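Local coordinates for protein ornithine decarboxylase (Entamoeba histolytica, PDB 4AIB) that probably catalyses the pyridoxal 5'-phosphate-dependent decarboxylation of L-ornithine to putrescine, the single step of this route to putrescine, at residues A263-L273 / G351-A362. Numbering follows the deposited sequence.
Sequences ASNAFHLVSSL and GKDWLLFPNMGA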
loop_
_atom_site.group_PDB
_atom_site.type_symbol
_atom_site.label_atom_id
_atom_site.label_comp_id
_atom_site.label_asym_id
_atom_site.label_seq_id
_atom_site.Cartn_x
_atom_site.Cartn_y
_atom_site.Cartn_z
ATOM N N ALA A 263 18.590 4.626 -0.907
ATOM C CA ALA A 263 17.895 3.630 -0.089
ATOM C C ALA A 263 18.096 2.179 -0.537
ATOM O O ALA A 263 17.973 1.260 0.276
ATOM C CB ALA A 263 16.410 3.957 -0.013
ATOM N N SER A 264 18.406 1.982 -1.819
ATOM C CA SER A 264 18.512 0.641 -2.405
ATOM C C SER A 264 19.542 -0.243 -1.703
ATOM O O SER A 264 19.200 -1.293 -1.163
ATOM C CB SER A 264 18.814 0.722 -3.907
ATOM O OG SER A 264 20.085 1.304 -4.148
ATOM N N ASN A 265 20.796 0.196 -1.697
ATOM C CA ASN A 265 21.889 -0.602 -1.145
ATOM C C ASN A 265 21.998 -0.529 0.380
ATOM O O ASN A 265 22.943 -1.060 0.965
ATOM C CB ASN A 265 23.215 -0.204 -1.802
ATOM C CG ASN A 265 23.155 -0.253 -3.319
ATOM O OD1 ASN A 265 22.632 -1.201 -3.905
ATOM N ND2 ASN A 265 23.696 0.775 -3.963
ATOM N N ALA A 266 21.018 0.116 1.010
ATOM C CA ALA A 266 21.006 0.316 2.459
ATOM C C ALA A 266 20.551 -0.922 3.230
ATOM O O ALA A 266 21.123 -1.254 4.270
ATOM C CB ALA A 266 20.132 1.508 2.816
ATOM N N PHE A 267 19.521 -1.592 2.719
ATOM C CA PHE A 267 18.924 -2.732 3.410
ATOM C C PHE A 267 18.957 -4.017 2.589
ATOM O O PHE A 267 18.927 -3.986 1.357
ATOM C CB PHE A 267 17.483 -2.417 3.820
ATOM C CG PHE A 267 17.369 -1.371 4.891
ATOM C CD1 PHE A 267 17.476 -1.716 6.235
ATOM C CD2 PHE A 267 17.149 -0.038 4.558
ATOM C CE1 PHE A 267 17.368 -0.752 7.226
ATOM C CE2 PHE A 267 17.043 0.930 5.544
ATOM C CZ PHE A 267 17.152 0.573 6.879
ATOM N N HIS A 268 19.026 -5.144 3.291
ATOM C CA HIS A 268 18.944 -6.460 2.675
ATOM C C HIS A 268 17.922 -7.279 3.404
ATOM O O HIS A 268 18.020 -7.470 4.619
ATOM C CB HIS A 268 20.301 -7.156 2.690
ATOM C CG HIS A 268 21.411 -6.349 2.058
ATOM N ND1 HIS A 268 21.501 -6.160 0.730
ATOM C CD2 HIS A 268 22.494 -5.679 2.625
ATOM C CE1 HIS A 268 22.582 -5.407 0.456
ATOM N NE2 HIS A 268 23.189 -5.114 1.617
ATOM N N LEU A 269 16.921 -7.755 2.671
ATOM C CA LEU A 269 15.844 -8.549 3.254
ATOM C C LEU A 269 16.203 -10.033 3.256
ATOM O O LEU A 269 16.636 -10.570 2.236
ATOM C CB LEU A 269 14.534 -8.308 2.493
ATOM C CG LEU A 269 13.248 -8.985 2.983
ATOM C CD1 LEU A 269 12.803 -8.442 4.334
ATOM C CD2 LEU A 269 12.141 -8.821 1.954
ATOM N N VAL A 270 16.034 -10.679 4.410
ATOM C CA VAL A 270 16.270 -12.120 4.548
ATOM C C VAL A 270 14.988 -12.800 5.028
ATOM O O VAL A 270 14.713 -12.858 6.227
ATOM C CB VAL A 270 17.429 -12.441 5.520
ATOM C CG1 VAL A 270 17.804 -13.915 5.436
ATOM C CG2 VAL A 270 18.646 -11.578 5.225
ATOM N N SER A 271 14.213 -13.319 4.083
ATOM C CA SER A 271 12.893 -13.864 4.388
ATOM C C SER A 271 12.887 -15.384 4.558
ATOM O O SER A 271 13.742 -16.085 4.016
ATOM C CB SER A 271 11.887 -13.427 3.321
ATOM O OG SER A 271 11.845 -12.012 3.231
ATOM N N SER A 272 11.921 -15.876 5.327
ATOM C CA SER A 272 11.775 -17.305 5.592
ATOM C C SER A 272 10.624 -17.891 4.781
ATOM O O SER A 272 9.780 -17.154 4.270
ATOM C CB SER A 272 11.533 -17.541 7.083
ATOM O OG SER A 272 10.344 -16.895 7.505
ATOM N N LEU A 273 10.591 -19.219 4.677
ATOM C CA LEU A 273 9.545 -19.913 3.931
ATOM C C LEU A 273 8.560 -20.626 4.850
ATOM O O LEU A 273 8.959 -21.332 5.778
ATOM C CB LEU A 273 10.155 -20.911 2.944
ATOM C CG LEU A 273 11.010 -20.363 1.798
ATOM C CD1 LEU A 273 11.757 -21.500 1.120
ATOM C CD2 LEU A 273 10.168 -19.592 0.790
ATOM N N GLY A 351 10.868 -23.888 6.527
ATOM C CA GLY A 351 11.310 -24.026 7.911
ATOM C C GLY A 351 12.807 -24.259 8.019
ATOM O O GLY A 351 13.389 -24.115 9.096
ATOM N N LYS A 352 13.428 -24.617 6.897
ATOM C CA LYS A 352 14.863 -24.884 6.850
ATOM C C LYS A 352 15.582 -23.902 5.925
ATOM O O LYS A 352 16.651 -23.395 6.268
ATOM C CB LYS A 352 15.122 -26.336 6.419
ATOM C CG LYS A 352 16.535 -26.851 6.673
ATOM C CD LYS A 352 17.425 -26.707 5.446
ATOM C CE LYS A 352 18.828 -27.228 5.711
ATOM N NZ LYS A 352 19.704 -27.093 4.514
ATOM N N ASP A 353 14.987 -23.638 4.762
ATOM C CA ASP A 353 15.598 -22.779 3.746
ATOM C C ASP A 353 15.144 -21.322 3.828
ATOM O O ASP A 353 14.004 -21.034 4.200
ATOM C CB ASP A 353 15.346 -23.340 2.343
ATOM C CG ASP A 353 16.178 -24.576 2.048
ATOM O OD1 ASP A 353 17.418 -24.458 1.942
ATOM O OD2 ASP A 353 15.592 -25.670 1.912
ATOM N N TRP A 354 16.052 -20.413 3.474
ATOM C CA TRP A 354 15.806 -18.973 3.540
ATOM C C TRP A 354 16.165 -18.276 2.256
ATOM O O TRP A 354 16.976 -18.773 1.466
ATOM C CB TRP A 354 16.585 -18.354 4.697
ATOM C CG TRP A 354 15.998 -18.621 6.065
ATOM C CD1 TRP A 354 15.873 -19.846 6.715
ATOM C CD2 TRP A 354 15.454 -17.635 7.012
ATOM N NE1 TRP A 354 15.298 -19.692 7.950
ATOM C CE2 TRP A 354 15.023 -18.394 8.192
ATOM C CE3 TRP A 354 15.283 -16.254 6.999
ATOM C CZ2 TRP A 354 14.451 -17.776 9.295
ATOM C CZ3 TRP A 354 14.702 -15.644 8.117
ATOM C CH2 TRP A 354 14.298 -16.388 9.237
ATOM N N LEU A 355 15.561 -17.110 2.043
ATOM C CA LEU A 355 15.802 -16.299 0.853
ATOM C C LEU A 355 16.400 -14.951 1.232
ATOM O O LEU A 355 15.919 -14.296 2.154
ATOM C CB LEU A 355 14.493 -16.069 0.090
ATOM C CG LEU A 355 13.959 -17.091 -0.917
ATOM C CD1 LEU A 355 13.604 -18.421 -0.273
ATOM C CD2 LEU A 355 12.743 -16.514 -1.623
ATOM N N LEU A 356 17.448 -14.543 0.521
ATOM C CA LEU A 356 17.998 -13.199 0.671
ATOM C C LEU A 356 17.681 -12.358 -0.560
ATOM O O LEU A 356 18.074 -12.704 -1.676
ATOM C CB LEU A 356 19.512 -13.237 0.928
ATOM C CG LEU A 356 20.347 -11.954 0.768
ATOM C CD1 LEU A 356 20.040 -10.927 1.849
ATOM C CD2 LEU A 356 21.836 -12.274 0.756
ATOM N N PHE A 357 16.954 -11.267 -0.345
ATOM C CA PHE A 357 16.677 -10.294 -1.393
ATOM C C PHE A 357 17.697 -9.161 -1.281
ATOM O O PHE A 357 17.578 -8.304 -0.401
ATOM C CB PHE A 357 15.248 -9.754 -1.271
ATOM C CG PHE A 357 14.180 -10.787 -1.509
ATOM C CD1 PHE A 357 13.717 -11.585 -0.467
ATOM C CD2 PHE A 357 13.626 -10.955 -2.774
ATOM C CE1 PHE A 357 12.729 -12.536 -0.684
ATOM C CE2 PHE A 357 12.639 -11.904 -2.998
ATOM C CZ PHE A 357 12.191 -12.695 -1.951
ATOM N N PRO A 358 18.718 -9.163 -2.162
ATOM C CA PRO A 358 19.788 -8.171 -2.089
ATOM C C PRO A 358 19.315 -6.787 -2.516
ATOM O O PRO A 358 18.580 -6.657 -3.499
ATOM C CB PRO A 358 20.840 -8.698 -3.081
ATOM C CG PRO A 358 20.425 -10.093 -3.415
ATOM C CD PRO A 358 18.937 -10.103 -3.272
ATOM N N ASN A 359 19.741 -5.774 -1.762
ATOM C CA ASN A 359 19.422 -4.371 -2.030
ATOM C C ASN A 359 17.919 -4.074 -2.069
ATOM O O ASN A 359 17.316 -3.973 -3.142
ATOM C CB ASN A 359 20.119 -3.876 -3.308
ATOM C CG ASN A 359 21.605 -4.188 -3.324
ATOM O OD1 ASN A 359 22.315 -3.956 -2.344
ATOM N ND2 ASN A 359 22.083 -4.710 -4.446
ATOM N N MET A 360 17.328 -3.949 -0.884
ATOM C CA MET A 360 15.924 -3.576 -0.743
ATOM C C MET A 360 15.825 -2.218 -0.048
ATOM O O MET A 360 16.749 -1.410 -0.130
ATOM C CB MET A 360 15.154 -4.650 0.032
ATOM C CG MET A 360 15.138 -6.024 -0.626
ATOM S SD MET A 360 14.181 -6.109 -2.154
ATOM C CE MET A 360 12.504 -6.065 -1.523
ATOM N N GLY A 361 14.707 -1.960 0.625
ATOM C CA GLY A 361 14.520 -0.698 1.337
ATOM C C GLY A 361 14.115 0.453 0.435
ATOM O O GLY A 361 13.545 1.441 0.903
ATOM N N ALA A 362 14.415 0.329 -0.857
ATOM C CA ALA A 362 14.008 1.315 -1.851
ATOM C C ALA A 362 12.497 1.240 -2.066
ATOM O O ALA A 362 12.006 0.395 -2.821
ATOM C CB ALA A 362 14.758 1.097 -3.159
HETATM O O HOH W 1 11.919 -21.048 6.311
#
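Leu273 lays its isobutyl group across that of Leu355 at about a right angle, where two antiparallel strands, 267-273 and 354-357, pair in the beta domain that accompanies the TIM barrel in this decarboxylase family. Both Leu273 methyls reach Leu355 CD1, with CD2 at 3.8 Å. Leu273 CD1 also lies beside the backbone O of Asp353. Four backbone hydrogen bonds join the strands, two each in the pairs Leu269-Phe357 and Ser271-Leu355. Leu355 N to Ser271 O, 2.9 Å, is almost straight at 178°. Leu269 points to the same face as Phe357. With its CG anti to the backbone N (chi1 -177°), the side chain lies alongside that of Phe357, and CD2 meets ring atom CD1. Its CB touches CG of Met360. Helix 6-16 covers part of the other face, reaching Val270 and Trp354. There Ser272 CB makes a CH-pi contact over the Trp354 indole, 3.5 Å from the six-membered ring centroid. At the corner, residues 358-359, the Asn359 amide lies beside the His268 ring, its OD1 near CE1. Asp32 hydrogen-bonds His268 NE2. On the other ring nitrogen, His268 ND1 accepts from Asn359 N at 3.1 Å, with the donor 21° out of the imidazole plane.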